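Local coordinates for protein endonuclease V (Streptomyces avermitilis, PDB 3GOC) that probably takes part in the repair of deaminated DNA, using magnesium to nick the duplex at the second phosphodiester bond 3' to a deoxyinosine, at residues G40-D46 and A59-A65. Sequence-based numbering, arbitrary orientation.
With MG (magnesium ion), chain C; MG (magnesium ion), chain D.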
# COMPACT_ATOMS: atom_id res chain seq x y z
N GLY A 40 -6.19 -10.00 4.07
CA GLY A 40 -6.33 -10.33 5.47
C GLY A 40 -6.96 -9.19 6.25
O GLY A 40 -7.76 -8.43 5.70
N ARG A 41 -6.61 -9.08 7.53
CA ARG A 41 -7.14 -8.04 8.41
C ARG A 41 -6.06 -7.07 8.86
O ARG A 41 -4.89 -7.42 8.94
CB ARG A 41 -7.79 -8.67 9.66
CG ARG A 41 -9.24 -9.13 9.52
CD ARG A 41 -9.43 -10.36 8.63
NE ARG A 41 -10.85 -10.71 8.51
CZ ARG A 41 -11.52 -11.46 9.39
NH1 ARG A 41 -10.91 -11.96 10.45
NH2 ARG A 41 -12.81 -11.71 9.19
N VAL A 42 -6.46 -5.83 9.12
CA VAL A 42 -5.54 -4.81 9.60
C VAL A 42 -6.32 -4.08 10.68
O VAL A 42 -7.49 -3.73 10.50
CB VAL A 42 -5.08 -3.87 8.46
CG1 VAL A 42 -6.27 -3.17 7.84
CG2 VAL A 42 -4.05 -2.87 8.98
N THR A 43 -5.68 -3.86 11.82
CA THR A 43 -6.35 -3.28 12.98
C THR A 43 -5.73 -2.02 13.54
O THR A 43 -4.52 -1.94 13.73
CB THR A 43 -6.40 -4.34 14.10
OG1 THR A 43 -7.15 -5.47 13.63
CG2 THR A 43 -7.05 -3.79 15.36
N GLY A 44 -6.57 -1.03 13.83
CA GLY A 44 -6.07 0.18 14.42
C GLY A 44 -6.32 0.15 15.92
O GLY A 44 -7.31 -0.40 16.38
N VAL A 45 -5.39 0.71 16.69
CA VAL A 45 -5.54 0.78 18.13
C VAL A 45 -5.24 2.21 18.53
O VAL A 45 -4.35 2.85 17.97
CB VAL A 45 -4.58 -0.17 18.89
CG1 VAL A 45 -5.05 -1.60 18.76
CG2 VAL A 45 -3.17 -0.02 18.35
N ASP A 46 -6.00 2.71 19.49
CA ASP A 46 -5.79 4.07 19.99
C ASP A 46 -6.42 4.16 21.37
O ASP A 46 -7.23 3.32 21.75
CB ASP A 46 -6.44 5.09 19.07
CG ASP A 46 -6.04 6.50 19.40
OD1 ASP A 46 -6.84 7.42 19.12
OD2 ASP A 46 -4.91 6.70 19.93
N ALA A 59 -9.40 1.37 22.21
CA ALA A 59 -10.27 0.86 21.17
C ALA A 59 -9.43 0.12 20.15
O ALA A 59 -8.29 0.48 19.87
CB ALA A 59 -11.02 2.00 20.49
N ALA A 60 -10.01 -0.95 19.60
CA ALA A 60 -9.35 -1.73 18.57
C ALA A 60 -10.40 -1.87 17.48
O ALA A 60 -11.52 -2.31 17.74
CB ALA A 60 -8.95 -3.10 19.10
N VAL A 61 -10.05 -1.46 16.26
CA VAL A 61 -10.97 -1.56 15.14
C VAL A 61 -10.32 -2.37 14.04
O VAL A 61 -9.27 -1.99 13.51
CB VAL A 61 -11.35 -0.17 14.60
CG1 VAL A 61 -12.31 -0.32 13.42
CG2 VAL A 61 -11.99 0.67 15.70
N VAL A 62 -10.94 -3.50 13.71
CA VAL A 62 -10.43 -4.41 12.69
C VAL A 62 -11.05 -4.11 11.33
O VAL A 62 -12.27 -4.03 11.21
CB VAL A 62 -10.75 -5.87 13.05
CG1 VAL A 62 -10.07 -6.80 12.06
CG2 VAL A 62 -10.29 -6.17 14.46
N LEU A 63 -10.21 -3.94 10.32
CA LEU A 63 -10.68 -3.67 8.97
C LEU A 63 -10.33 -4.81 8.02
O LEU A 63 -9.38 -5.56 8.25
CB LEU A 63 -10.03 -2.40 8.41
CG LEU A 63 -10.06 -1.11 9.22
CD1 LEU A 63 -9.32 -0.03 8.45
CD2 LEU A 63 -11.49 -0.70 9.49
N ASP A 64 -11.12 -4.94 6.97
CA ASP A 64 -10.83 -5.91 5.93
C ASP A 64 -9.80 -5.10 5.13
O ASP A 64 -10.12 -4.03 4.62
CB ASP A 64 -12.06 -6.19 5.08
CG ASP A 64 -11.75 -7.06 3.87
OD1 ASP A 64 -11.72 -6.53 2.75
OD2 ASP A 64 -11.53 -8.28 4.06
N ALA A 65 -8.58 -5.59 5.05
CA ALA A 65 -7.52 -4.86 4.36
C ALA A 65 -7.79 -4.55 2.89
O ALA A 65 -7.40 -3.50 2.39
CB ALA A 65 -6.20 -5.62 4.49
MG MG C . -6.60 9.58 19.47
MG MG D . -4.32 9.10 20.08
O HOH W 1 -8.75 -8.30 3.09
O HOH W 2 -12.17 -9.45 6.51
O HOH W 3 -7.78 9.57 21.45
O HOH W 4 -6.27 11.85 19.76
O HOH W 5 -5.67 9.64 17.32
O HOH W 6 -2.09 7.84 20.23
O HOH W 7 -2.34 10.56 19.70
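The carbonyl oxygen of Gly-40 is gripped twice: by the backbone N of Ala-65 at 3.0 Å and by a water that also reaches, weakly, to Asp-64 OD2. This grip lies at the open end, away from the turn, of the antiparallel hairpin formed by strands 41-49 and 55-64 in the RNase H-like sheet of endonuclease V. From there the ladder runs through two-way backbone pairs, Val-42 with Leu-63, Gly-44 with Val-61 and Asp-46 with Ala-59; its shortest bond is Leu-63 N to Val-42 O, 2.7 Å. Between these rungs CA-H groups lean on carbonyls, as Thr-43 CA does on Val-61 O at 3.2 Å.

One face carries Arg-41, Thr-43, Val-45, Ala-60, Val-62 and Asp-64. Val-62 spreads its two methyls between neighbours: CG1 meets Arg-41 CG at 3.5 Å, while CG2 lies against Thr-43 OG1. With chi1 at -61°, Thr-43 holds OG1 beside its own backbone N, where it hydrogen-bonds to Pro-108 O, and lays CG2 over the Val-61 carbonyl. Replacing Thr-43 by alanine, which has neither OG1 nor CG2, is likely to leave Pro-108 O without its hydroxyl partner and open a gap beside the Val-62 methyls. A second water links Arg-41 to Asp-64, accepting from NE in the guanidinium plane and donating to OD2; Asp-64 OD1 is hydrogen-bonded to Thr-67 OG1.

On the other face Val-42 CG1 packs against Leu-63 CB at 3.9 Å. At the far end of the same face, Asp-46 turns its carboxylate away from the partner strand, CG anti to the backbone N (chi1 -169°), into the two-magnesium centre, where Asp-114 and Asp-217 each share one of the metal sites with it. There its two oxygens divide between the magnesium ions, OD1 binding one at 2.2 Å and OD2 the other at 2.5 Å.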